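Local coordinates for substrate-binding protein (Synechococcus sp., PDB 6WPN) that probably binds a sugar or oligosaccharide in the periplasm, as the solute-binding component that delivers it to an ABC-type uptake system, at residues G114-Q117 and V123-A126; F267-Q272 and E333-P338; Q392-T397 and E417-R422. One frame throughout, in Å; residues are numbered along the deposited sequence.

Interaction 1: G114-Q117 and V123-A126; sequences GAEQ and VWEA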
ATOM      1  N   GLY A 114      18.304  20.094   9.593  1.00 71.38           N
ATOM      2  CA  GLY A 114      17.828  19.210  10.635  1.00 79.30           C
ATOM      3  C   GLY A 114      16.358  18.874  10.547  1.00 84.11           C
ATOM      4  O   GLY A 114      15.758  18.487  11.553  1.00 91.14           O
ATOM      5  N   ALA A 115      15.755  19.015   9.366  1.00 76.62           N
ATOM      6  CA  ALA A 115      14.363  18.623   9.200  1.00 71.72           C
ATOM      7  C   ALA A 115      14.233  17.114   9.082  1.00 76.39           C
ATOM      8  O   ALA A 115      13.241  16.539   9.547  1.00 80.69           O
ATOM      9  CB  ALA A 115      13.756  19.306   7.975  1.00 68.10           C
ATOM     10  N   GLU A 116      15.234  16.460   8.489  1.00 78.10           N
ATOM     11  CA  GLU A 116      15.237  15.007   8.392  1.00 78.20           C
ATOM     12  C   GLU A 116      15.397  14.341   9.752  1.00 80.85           C
ATOM     13  O   GLU A 116      15.075  13.156   9.887  1.00 88.49           O
ATOM     14  CB  GLU A 116      16.355  14.554   7.453  1.00 88.07           C
ATOM     15  CG  GLU A 116      17.750  14.709   8.039  1.00107.87           C
ATOM     16  CD  GLU A 116      18.839  14.238   7.094  1.00119.37           C
ATOM     17  OE1 GLU A 116      18.503  13.649   6.044  1.00121.31           O
ATOM     18  OE2 GLU A 116      20.031  14.451   7.405  1.00128.05           O
ATOM     19  N   GLN A 117      15.887  15.075  10.757  1.00 78.99           N
ATOM     20  CA  GLN A 117      16.019  14.511  12.098  1.00 82.58           C
ATOM     21  C   GLN A 117      14.664  14.159  12.695  1.00 75.02           C
ATOM     22  O   GLN A 117      14.577  13.280  13.562  1.00 77.28           O
ATOM     23  CB  GLN A 117      16.733  15.499  13.022  1.00 86.53           C
ATOM     24  CG  GLN A 117      18.242  15.551  12.904  1.00 91.49           C
ATOM     25  CD  GLN A 117      18.838  16.636  13.780  1.00100.69           C
ATOM     26  OE1 GLN A 117      18.138  17.552  14.214  1.00105.28           O
ATOM     27  NE2 GLN A 117      20.131  16.529  14.063  1.00104.42           N
ATOM     28  N   VAL A 123      12.518   5.709   6.250  1.00 64.38           N
ATOM     29  CA  VAL A 123      11.441   6.170   5.384  1.00 59.83           C
ATOM     30  C   VAL A 123      11.738   7.535   4.766  1.00 62.54           C
ATOM     31  O   VAL A 123      11.215   7.852   3.692  1.00 57.92           O
ATOM     32  CB  VAL A 123      10.115   6.185   6.163  1.00 70.84           C
ATOM     33  CG1 VAL A 123       8.984   6.780   5.323  1.00 73.16           C
ATOM     34  CG2 VAL A 123       9.783   4.804   6.652  1.00 80.41           C
ATOM     35  N   TRP A 124      12.573   8.348   5.417  1.00 66.07           N
ATOM     36  CA  TRP A 124      12.969   9.624   4.830  1.00 71.84           C
ATOM     37  C   TRP A 124      13.847   9.408   3.606  1.00 78.61           C
ATOM     38  O   TRP A 124      13.700  10.105   2.597  1.00 71.90           O
ATOM     39  CB  TRP A 124      13.705  10.479   5.866  1.00 73.63           C
ATOM     40  CG  TRP A 124      14.267  11.757   5.299  1.00 77.30           C
ATOM     41  CD1 TRP A 124      15.495  11.925   4.725  1.00 78.50           C
ATOM     42  CD2 TRP A 124      13.629  13.042   5.263  1.00 74.25           C
ATOM     43  NE1 TRP A 124      15.655  13.228   4.322  1.00 80.35           N
ATOM     44  CE2 TRP A 124      14.525  13.936   4.642  1.00 72.50           C
ATOM     45  CE3 TRP A 124      12.389  13.523   5.693  1.00 69.87           C
ATOM     46  CZ2 TRP A 124      14.221  15.282   4.444  1.00 66.52           C
ATOM     47  CZ3 TRP A 124      12.088  14.861   5.491  1.00 70.21           C
ATOM     48  CH2 TRP A 124      13.001  15.723   4.874  1.00 62.72           C
ATOM     49  N   GLU A 125      14.752   8.436   3.679  1.00 84.82           N
ATOM     50  CA  GLU A 125      15.668   8.106   2.596  1.00 86.43           C
ATOM     51  C   GLU A 125      15.002   7.301   1.489  1.00 76.34           C
ATOM     52  O   GLU A 125      15.636   7.038   0.462  1.00 83.64           O
ATOM     53  CB  GLU A 125      16.871   7.340   3.157  1.00 92.41           C
ATOM     54  CG  GLU A 125      17.636   8.095   4.240  1.00102.28           C
ATOM     55  CD  GLU A 125      18.544   9.180   3.697  1.00114.96           C
ATOM     56  OE1 GLU A 125      18.534  10.291   4.265  1.00121.07           O
ATOM     57  OE2 GLU A 125      19.252   8.933   2.696  1.00121.60           O
ATOM     58  N   ALA A 126      13.739   6.923   1.661  1.00 71.76           N
ATOM     59  CA  ALA A 126      12.971   6.208   0.650  1.00 75.53           C
ATOM     60  C   ALA A 126      12.517   7.103  -0.504  1.00 76.46           C
ATOM     61  O   ALA A 126      11.538   6.769  -1.184  1.00 63.67           O
ATOM     62  CB  ALA A 126      11.760   5.527   1.296  1.00 68.91           C
TER
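Glu116 and Trp124 mark the closest approach of the two backbones, with their CA atoms 6.8 Å apart where the start of a 3-10 segment at Glu116 faces the end of the short helix 121-124. The contact is a CH-pi interaction. Glu116 CB stands over one face of the indole, 3.5 Å from the centroid of the five-membered ring and 19° off its normal, and its nearest ring atom is Trp124 CE2 at 3.4 Å. With chi1 of 72°, Glu116 CG is placed between the backbone N and the carbonyl carbon, and the chain then runs out extended, crossing the tryptophan side chain at about a right angle. Its carboxylate is turned 76° from the indole plane. Glu116 OE1 comes within 3.4 Å of Trp124 NE1, but the angle is too poor for a hydrogen bond. Glu125, bent at chi2, brings OE1 to the edge of the indole in the ring plane, 3.8 Å from Glu116 OE1. The tryptophan is buried: Tyr119 meets its ring and Pro138 of strand 137-149 touches its side chain, while Gln134 NE2 hydrogen-bonds its carbonyl O. The chemistry is therefore divided, with aliphatic carbon lying on the buried indole and two exposed carboxylates close together beside it, a pairing that would probably raise the proton affinity of one or both and is likely to be eased by solvent.

Interaction 2: F267-Q272 and E333-P338; sequences FLRSIQ and EARVLP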
ATOM      1  N   PHE A 267      -9.708  -0.539   8.601  1.00 43.92           N
ATOM      2  CA  PHE A 267     -10.832  -1.257   8.037  1.00 47.59           C
ATOM      3  C   PHE A 267     -11.487  -2.185   9.051  1.00 49.28           C
ATOM      4  O   PHE A 267     -12.664  -2.530   8.895  1.00 46.53           O
ATOM      5  CB  PHE A 267     -10.390  -2.047   6.813  1.00 54.37           C
ATOM      6  CG  PHE A 267     -11.505  -2.773   6.164  1.00 70.56           C
ATOM      7  CD1 PHE A 267     -12.574  -2.072   5.638  1.00 79.81           C
ATOM      8  CD2 PHE A 267     -11.512  -4.152   6.106  1.00 85.36           C
ATOM      9  CE1 PHE A 267     -13.625  -2.731   5.051  1.00 92.44           C
ATOM     10  CE2 PHE A 267     -12.561  -4.819   5.510  1.00 96.89           C
ATOM     11  CZ  PHE A 267     -13.620  -4.110   4.994  1.00 98.89           C
ATOM     12  N   LEU A 268     -10.759  -2.574  10.099  1.00 47.16           N
ATOM     13  CA  LEU A 268     -11.346  -3.426  11.125  1.00 41.03           C
ATOM     14  C   LEU A 268     -12.494  -2.730  11.848  1.00 47.61           C
ATOM     15  O   LEU A 268     -13.462  -3.390  12.243  1.00 54.07           O
ATOM     16  CB  LEU A 268     -10.264  -3.880  12.107  1.00 41.55           C
ATOM     17  CG  LEU A 268     -10.611  -4.951  13.145  1.00 49.85           C
ATOM     18  CD1 LEU A 268     -11.405  -6.100  12.535  1.00 44.79           C
ATOM     19  CD2 LEU A 268      -9.333  -5.463  13.790  1.00 51.13           C
ATOM     20  N   ARG A 269     -12.420  -1.407  12.022  0.52 52.35           N
ATOM     21  CA  ARG A 269     -13.501  -0.704  12.709  0.52 51.85           C
ATOM     22  C   ARG A 269     -14.769  -0.672  11.862  0.52 55.61           C
ATOM     23  O   ARG A 269     -15.880  -0.756  12.398  0.52 64.70           O
ATOM     24  CB  ARG A 269     -13.069   0.715  13.084  0.52 50.91           C
ATOM     25  CG  ARG A 269     -14.131   1.511  13.854  0.52 55.05           C
ATOM     26  CD  ARG A 269     -14.242   1.085  15.327  0.52 57.13           C
ATOM     27  NE  ARG A 269     -13.226   1.717  16.172  0.52 55.09           N
ATOM     28  CZ  ARG A 269     -13.082   1.495  17.476  0.52 53.25           C
ATOM     29  NH1 ARG A 269     -13.885   0.647  18.105  0.52 38.11           N
ATOM     30  NH2 ARG A 269     -12.127   2.120  18.155  0.52 37.75           N
ATOM     31  N   SER A 270     -14.630  -0.556  10.538  1.00 51.24           N
ATOM     32  CA  SER A 270     -15.812  -0.599   9.685  1.00 51.19           C
ATOM     33  C   SER A 270     -16.383  -2.008   9.603  1.00 44.99           C
ATOM     34  O   SER A 270     -17.599  -2.173   9.454  1.00 49.51           O
ATOM     35  CB  SER A 270     -15.491  -0.056   8.292  1.00 46.09           C
ATOM     36  OG  SER A 270     -14.387  -0.730   7.727  1.00 61.21           O
ATOM     37  N   ILE A 271     -15.535  -3.033   9.715  1.00 43.26           N
ATOM     38  CA  ILE A 271     -16.040  -4.396   9.850  1.00 51.74           C
ATOM     39  C   ILE A 271     -16.853  -4.524  11.129  1.00 60.29           C
ATOM     40  O   ILE A 271     -17.909  -5.168  11.152  1.00 59.80           O
ATOM     41  CB  ILE A 271     -14.880  -5.408   9.827  1.00 60.04           C
ATOM     42  CG1 ILE A 271     -14.196  -5.427   8.465  1.00 65.94           C
ATOM     43  CG2 ILE A 271     -15.368  -6.806  10.193  1.00 59.91           C
ATOM     44  CD1 ILE A 271     -13.026  -6.393   8.410  1.00 70.24           C
ATOM     45  N   GLN A 272     -16.359  -3.932  12.221  1.00 60.10           N
ATOM     46  CA  GLN A 272     -17.075  -3.998  13.489  1.00 54.74           C
ATOM     47  C   GLN A 272     -18.474  -3.421  13.355  1.00 62.87           C
ATOM     48  O   GLN A 272     -19.439  -3.988  13.879  1.00 78.75           O
ATOM     49  CB  GLN A 272     -16.300  -3.258  14.580  1.00 43.60           C
ATOM     50  CG  GLN A 272     -15.055  -3.975  15.059  1.00 46.78           C
ATOM     51  CD  GLN A 272     -14.278  -3.177  16.090  1.00 46.04           C
ATOM     52  OE1 GLN A 272     -14.652  -2.059  16.441  1.00 52.91           O
ATOM     53  NE2 GLN A 272     -13.200  -3.759  16.595  1.00 50.99           N
ATOM     54  N   GLU A 333      -6.706   9.038  14.509  1.00 56.64           N
ATOM     55  CA  GLU A 333      -7.990   9.066  13.816  1.00 55.50           C
ATOM     56  C   GLU A 333      -8.029   8.065  12.672  1.00 51.14           C
ATOM     57  O   GLU A 333      -9.066   7.439  12.425  1.00 48.87           O
ATOM     58  CB  GLU A 333      -8.282  10.481  13.312  1.00 70.73           C
ATOM     59  CG  GLU A 333      -8.517  11.487  14.435  1.00 92.91           C
ATOM     60  CD  GLU A 333      -8.735  12.907  13.934  1.00108.07           C
ATOM     61  OE1 GLU A 333      -8.521  13.163  12.727  1.00114.17           O
ATOM     62  OE2 GLU A 333      -9.121  13.768  14.754  1.00111.17           O
ATOM     63  N   ALA A 334      -6.908   7.878  11.980  1.00 50.09           N
ATOM     64  CA  ALA A 334      -6.853   6.948  10.862  1.00 48.26           C
ATOM     65  C   ALA A 334      -6.391   5.555  11.260  1.00 48.25           C
ATOM     66  O   ALA A 334      -6.483   4.639  10.436  1.00 47.85           O
ATOM     67  CB  ALA A 334      -5.930   7.488   9.762  1.00 47.50           C
ATOM     68  N   ARG A 335      -5.928   5.367  12.497  1.00 50.58           N
ATOM     69  CA  ARG A 335      -5.414   4.076  12.948  1.00 53.36           C
ATOM     70  C   ARG A 335      -4.314   3.615  11.994  1.00 51.15           C
ATOM     71  O   ARG A 335      -4.308   2.498  11.474  1.00 44.42           O
ATOM     72  CB  ARG A 335      -6.555   3.064  13.078  1.00 58.62           C
ATOM     73  CG  ARG A 335      -7.742   3.670  13.833  1.00 49.51           C
ATOM     74  CD  ARG A 335      -8.859   2.692  14.111  1.00 49.56           C
ATOM     75  NE  ARG A 335      -9.812   3.254  15.069  1.00 47.46           N
ATOM     76  CZ  ARG A 335     -10.857   4.006  14.738  1.00 48.73           C
ATOM     77  NH1 ARG A 335     -11.098   4.292  13.467  1.00 55.51           N
ATOM     78  NH2 ARG A 335     -11.663   4.476  15.681  1.00 54.60           N
ATOM     79  N   VAL A 336      -3.380   4.534  11.759  1.00 51.59           N
ATOM     80  CA  VAL A 336      -2.318   4.395  10.780  1.00 53.29           C
ATOM     81  C   VAL A 336      -0.983   4.661  11.472  1.00 46.94           C
ATOM     82  O   VAL A 336      -0.933   5.144  12.603  1.00 48.42           O
ATOM     83  CB  VAL A 336      -2.560   5.362   9.597  1.00 57.20           C
ATOM     84  CG1 VAL A 336      -1.412   5.353   8.588  1.00 65.81           C
ATOM     85  CG2 VAL A 336      -3.893   5.112   8.965  1.00 57.62           C
ATOM     86  N   LEU A 337       0.110   4.332  10.781  1.00 40.30           N
ATOM     87  CA  LEU A 337       1.375   4.613  11.450  1.00 45.34           C
ATOM     88  C   LEU A 337       1.994   5.897  10.909  1.00 46.99           C
ATOM     89  O   LEU A 337       1.947   6.148   9.701  1.00 50.15           O
ATOM     90  CB  LEU A 337       2.358   3.461  11.248  1.00 43.89           C
ATOM     91  CG  LEU A 337       1.915   2.122  11.830  1.00 46.77           C
ATOM     92  CD1 LEU A 337       2.888   1.019  11.460  1.00 54.20           C
ATOM     93  CD2 LEU A 337       1.795   2.232  13.338  1.00 59.90           C
ATOM     94  N   PRO A 338       2.578   6.734  11.758  1.00 47.54           N
ATOM     95  CA  PRO A 338       3.223   7.953  11.269  1.00 47.00           C
ATOM     96  C   PRO A 338       4.692   7.721  10.945  1.00 52.67           C
ATOM     97  O   PRO A 338       5.308   6.736  11.363  1.00 46.39           O
ATOM     98  CB  PRO A 338       3.069   8.918  12.451  1.00 48.15           C
ATOM     99  CG  PRO A 338       3.126   8.013  13.652  1.00 48.26           C
ATOM    100  CD  PRO A 338       2.527   6.685  13.231  1.00 46.63           C
TER
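Arg269 and Arg335 alone carry this surface contact, and the side chain of Arg269 touches its partner along most of its length. CB and CG each lie 4.1 Å from Arg335 NH1, which puts the aliphatic base of Arg269 beside one end of the other guanidinium. The chain then folds twice, with chi2 at 76° and chi3 at 82°, and these turns carry Arg269 NE across to Arg335 NH2, at 3.2 Å. There NE stands over one face of the Arg335 guanidinium, displaced toward its rim, and the two guanidinium planes are 74° apart. Further out, Arg269 CZ is 3.8 Å and Arg269 NH2 3.4 Å from the same Arg335 NH2. Arg269 NH1 turns back to its own helix, where a weak hydrogen bond of 3.3 Å reaches Gln272 OE1. All the nitrogens that meet across the contact are donors, and none of these pairs is a hydrogen bond. The nearby positive charge is probably offset by Glu266, whose OE1 forms a salt bridge with Arg335 NH1. Since Arg269 was modelled in two conformations, the closest distances hold for one of them and remain doubtful as a fixed feature. Arg335, with positive phi, is the C-prime residue of the Schellman motif that ends helix 324-334. From there the chain enters strand 337-338, which pairs antiparallel with strand 137-149, while helix 265-274 packs Arg269 and Leu268 on Ile364 of helix 359-374 and Phe267 and Ile271 on helix 246-254.

Interaction 3: Q392-T397 and E417-R422; sequences QSIIYT and EQQWNR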
ATOM      1  N   GLN A 392       3.610  -4.034 -13.822  1.00 44.84           N
ATOM      2  CA  GLN A 392       2.541  -4.735 -13.120  1.00 47.01           C
ATOM      3  C   GLN A 392       1.428  -5.141 -14.074  1.00 53.49           C
ATOM      4  O   GLN A 392       0.920  -6.268 -14.007  1.00 58.18           O
ATOM      5  CB  GLN A 392       1.978  -3.858 -12.005  1.00 50.74           C
ATOM      6  CG  GLN A 392       0.721  -4.427 -11.369  1.00 52.21           C
ATOM      7  CD  GLN A 392       0.148  -3.519 -10.301  1.00 58.88           C
ATOM      8  OE1 GLN A 392       0.847  -3.111  -9.377  1.00 61.00           O
ATOM      9  NE2 GLN A 392      -1.131  -3.194 -10.427  1.00 51.52           N
ATOM     10  N   SER A 393       1.030  -4.232 -14.965  1.00 51.75           N
ATOM     11  CA  SER A 393      -0.058  -4.529 -15.889  1.00 50.95           C
ATOM     12  C   SER A 393       0.304  -5.681 -16.818  1.00 46.87           C
ATOM     13  O   SER A 393      -0.525  -6.560 -17.080  1.00 50.20           O
ATOM     14  CB  SER A 393      -0.420  -3.278 -16.685  1.00 42.12           C
ATOM     15  OG  SER A 393      -1.501  -3.542 -17.559  1.00 64.21           O
ATOM     16  N   ILE A 394       1.533  -5.685 -17.340  1.00 47.43           N
ATOM     17  CA  ILE A 394       1.955  -6.755 -18.241  1.00 45.63           C
ATOM     18  C   ILE A 394       1.962  -8.093 -17.513  1.00 48.29           C
ATOM     19  O   ILE A 394       1.509  -9.112 -18.047  1.00 49.19           O
ATOM     20  CB  ILE A 394       3.330  -6.427 -18.856  1.00 53.19           C
ATOM     21  CG1 ILE A 394       3.221  -5.224 -19.800  1.00 49.00           C
ATOM     22  CG2 ILE A 394       3.898  -7.631 -19.587  1.00 53.67           C
ATOM     23  CD1 ILE A 394       4.510  -4.876 -20.478  1.00 51.30           C
ATOM     24  N   ILE A 395       2.485  -8.116 -16.289  1.00 43.62           N
ATOM     25  CA  ILE A 395       2.559  -9.368 -15.545  1.00 49.17           C
ATOM     26  C   ILE A 395       1.159  -9.858 -15.186  1.00 49.30           C
ATOM     27  O   ILE A 395       0.822 -11.027 -15.404  1.00 41.36           O
ATOM     28  CB  ILE A 395       3.440  -9.196 -14.295  1.00 45.55           C
ATOM     29  CG1 ILE A 395       4.889  -8.917 -14.706  1.00 48.52           C
ATOM     30  CG2 ILE A 395       3.349 -10.431 -13.406  1.00 41.32           C
ATOM     31  CD1 ILE A 395       5.818  -8.675 -13.537  1.00 43.80           C
ATOM     32  N   TYR A 396       0.313  -8.963 -14.666  1.00 39.98           N
ATOM     33  CA  TYR A 396      -1.041  -9.366 -14.292  1.00 48.41           C
ATOM     34  C   TYR A 396      -1.824  -9.884 -15.496  1.00 44.42           C
ATOM     35  O   TYR A 396      -2.588 -10.851 -15.379  1.00 38.95           O
ATOM     36  CB  TYR A 396      -1.793  -8.202 -13.641  1.00 42.94           C
ATOM     37  CG  TYR A 396      -1.386  -7.876 -12.217  1.00 39.01           C
ATOM     38  CD1 TYR A 396      -0.159  -8.280 -11.706  1.00 40.05           C
ATOM     39  CD2 TYR A 396      -2.251  -7.190 -11.375  1.00 41.91           C
ATOM     40  CE1 TYR A 396       0.207  -7.979 -10.411  1.00 38.76           C
ATOM     41  CE2 TYR A 396      -1.901  -6.889 -10.074  1.00 38.48           C
ATOM     42  CZ  TYR A 396      -0.671  -7.287  -9.594  1.00 46.55           C
ATOM     43  OH  TYR A 396      -0.317  -6.989  -8.296  1.00 47.91           O
ATOM     44  N   THR A 397      -1.655  -9.249 -16.661  1.00 40.92           N
ATOM     45  CA  THR A 397      -2.375  -9.674 -17.860  1.00 41.96           C
ATOM     46  C   THR A 397      -1.947 -11.067 -18.300  1.00 49.10           C
ATOM     47  O   THR A 397      -2.792 -11.910 -18.623  1.00 52.12           O
ATOM     48  CB  THR A 397      -2.162  -8.674 -18.996  1.00 47.11           C
ATOM     49  OG1 THR A 397      -2.739  -7.411 -18.639  1.00 55.80           O
ATOM     50  CG2 THR A 397      -2.799  -9.184 -20.283  1.00 44.93           C
ATOM     51  N   GLU A 417       7.934 -11.309 -20.211  1.00 61.26           N
ATOM     52  CA  GLU A 417       9.322 -10.890 -20.380  1.00 65.51           C
ATOM     53  C   GLU A 417       9.519 -10.164 -21.706  1.00 68.18           C
ATOM     54  O   GLU A 417      10.164  -9.112 -21.763  1.00 67.46           O
ATOM     55  CB  GLU A 417      10.249 -12.103 -20.284  1.00 62.56           C
ATOM     56  CG  GLU A 417      11.700 -11.797 -20.600  1.00 68.59           C
ATOM     57  CD  GLU A 417      12.524 -13.050 -20.832  1.00 77.06           C
ATOM     58  OE1 GLU A 417      12.067 -13.942 -21.584  1.00 78.36           O
ATOM     59  OE2 GLU A 417      13.628 -13.145 -20.255  1.00 75.15           O
ATOM     60  N   GLN A 418       8.966 -10.717 -22.787  1.00 68.39           N
ATOM     61  CA  GLN A 418       9.163 -10.124 -24.105  1.00 72.51           C
ATOM     62  C   GLN A 418       8.404  -8.810 -24.251  1.00 71.18           C
ATOM     63  O   GLN A 418       8.907  -7.865 -24.867  1.00 63.86           O
ATOM     64  CB  GLN A 418       8.736 -11.121 -25.180  1.00 73.24           C
ATOM     65  CG  GLN A 418       9.640 -12.338 -25.256  1.00 87.75           C
ATOM     66  CD  GLN A 418       9.047 -13.459 -26.085  1.00100.45           C
ATOM     67  OE1 GLN A 418       7.871 -13.422 -26.449  1.00102.56           O
ATOM     68  NE2 GLN A 418       9.863 -14.461 -26.397  1.00106.52           N
ATOM     69  N   GLN A 419       7.197  -8.727 -23.684  1.00 60.49           N
ATOM     70  CA  GLN A 419       6.440  -7.481 -23.744  1.00 62.53           C
ATOM     71  C   GLN A 419       7.113  -6.375 -22.938  1.00 68.78           C
ATOM     72  O   GLN A 419       7.165  -5.223 -23.385  1.00 75.40           O
ATOM     73  CB  GLN A 419       5.008  -7.706 -23.268  1.00 58.87           C
ATOM     74  CG  GLN A 419       4.174  -8.508 -24.247  1.00 62.73           C
ATOM     75  CD  GLN A 419       2.704  -8.510 -23.892  1.00 68.18           C
ATOM     76  OE1 GLN A 419       2.289  -7.871 -22.923  1.00 68.78           O
ATOM     77  NE2 GLN A 419       1.903  -9.228 -24.676  1.00 72.44           N
ATOM     78  N   TRP A 420       7.620  -6.693 -21.743  1.00 61.10           N
ATOM     79  CA  TRP A 420       8.309  -5.670 -20.962  1.00 58.27           C
ATOM     80  C   TRP A 420       9.576  -5.197 -21.666  1.00 59.25           C
ATOM     81  O   TRP A 420       9.879  -4.000 -21.673  1.00 70.28           O
ATOM     82  CB  TRP A 420       8.645  -6.182 -19.560  1.00 55.62           C
ATOM     83  CG  TRP A 420       9.562  -5.233 -18.845  1.00 62.41           C
ATOM     84  CD1 TRP A 420      10.910  -5.367 -18.671  1.00 66.00           C
ATOM     85  CD2 TRP A 420       9.204  -3.975 -18.255  1.00 63.87           C
ATOM     86  NE1 TRP A 420      11.409  -4.279 -17.993  1.00 68.42           N
ATOM     87  CE2 TRP A 420      10.383  -3.413 -17.726  1.00 65.60           C
ATOM     88  CE3 TRP A 420       7.999  -3.276 -18.115  1.00 62.91           C
ATOM     89  CZ2 TRP A 420      10.391  -2.185 -17.063  1.00 64.28           C
ATOM     90  CZ3 TRP A 420       8.008  -2.058 -17.457  1.00 55.00           C
ATOM     91  CH2 TRP A 420       9.197  -1.524 -16.940  1.00 60.80           C
ATOM     92  N   ASN A 421      10.340  -6.124 -22.250  1.00 61.29           N
ATOM     93  CA  ASN A 421      11.566  -5.729 -22.935  1.00 77.12           C
ATOM     94  C   ASN A 421      11.267  -4.915 -24.187  1.00 83.71           C
ATOM     95  O   ASN A 421      12.081  -4.077 -24.589  1.00 88.77           O
ATOM     96  CB  ASN A 421      12.402  -6.964 -23.272  1.00 75.75           C
ATOM     97  CG  ASN A 421      13.062  -7.574 -22.048  1.00 72.04           C
ATOM     98  OD1 ASN A 421      13.273  -6.898 -21.043  1.00 69.12           O
ATOM     99  ND2 ASN A 421      13.383  -8.859 -22.123  1.00 76.34           N
ATOM    100  N   ARG A 422      10.113  -5.153 -24.815  1.00 87.27           N
ATOM    101  CA  ARG A 422       9.631  -4.265 -25.868  1.00 91.31           C
ATOM    102  C   ARG A 422       9.477  -2.841 -25.350  1.00 90.58           C
ATOM    103  O   ARG A 422       9.964  -1.883 -25.963  1.00 94.04           O
ATOM    104  CB  ARG A 422       8.288  -4.777 -26.389  1.00 98.25           C
ATOM    105  CG  ARG A 422       8.340  -5.910 -27.394  1.00109.62           C
ATOM    106  CD  ARG A 422       6.955  -6.540 -27.519  1.00115.10           C
ATOM    107  NE  ARG A 422       5.898  -5.539 -27.656  1.00118.24           N
ATOM    108  CZ  ARG A 422       4.596  -5.813 -27.613  1.00114.08           C
ATOM    109  NH1 ARG A 422       4.181  -7.060 -27.431  1.00110.96           N
ATOM    110  NH2 ARG A 422       3.705  -4.839 -27.742  1.00109.76           N
TER
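Ile394 packs against Gln419 and Trp420 across the two C-terminal helices, and its two branches divide the work. The CG2 methyl lies 3.7 Å from Gln419 OE1 and 3.8 Å from Gln419 CB. The other branch runs through CG1 to CD1, whose tip comes to rest on backbone, 3.8 Å from Trp420 N, with Trp420 CB slightly farther at 4.4 Å. This split follows from chi1 of -67°, which sets CG1 beside the backbone N of Ile394 and leaves CG2 anti to it. Gln419 runs extended at chi2, and chi3 of 2° turns OE1 back to the side of CB, which is why both border the CG2 methyl; no hydrogen bond links the segments, and the first shell is van der Waals packing. Replacing Ile394 by an alanine would remove both branches and would probably open a gap over the Trp420 backbone, with Gln419 more able to turn. Trp420 is fixed from behind by a hydrogen bond from its NE1 to Gln212 O, and the indole packs on Leu208, Ala214 and, from the partner helix, Arg390 and Leu391. Gln419 also touches Gln398. Within helix 388-403, Thr397 OG1 bonds back to Ser393 O at 2.8 Å, reaching that carbonyl from the face opposite Thr397 N. The Ile394-Trp420 pair brings the CA atoms to 7.0 Å, the closest CA approach between 392-397 and 417-422. Helix 388-403 lies between two neighbours, with Ile394 facing helix 409-427 while Gln392, Ile395 and Tyr396 meet helix 195-202.

From the N terminus the three contacts follow one another in series, none nesting in or crossing another. Interaction 1 closes first, across five intervening residues, tying the loop after helix 92-99 to helix 121-124. Interaction 2 spans 60 residues and joins helix 265-274 to the junction between helix 324-334 and strand 337-338. Interaction 3, across 19 residues, pairs the last two helices, 388-403 and 409-427. Interactions 1 and 2 come closest, with nearest atoms about 7 Å apart although their centres are 26 Å apart. Interaction 3 stands apart from both, its centre 34 Å from that of interaction 1 and, across the chain's centre, 35 Å from that of interaction 2.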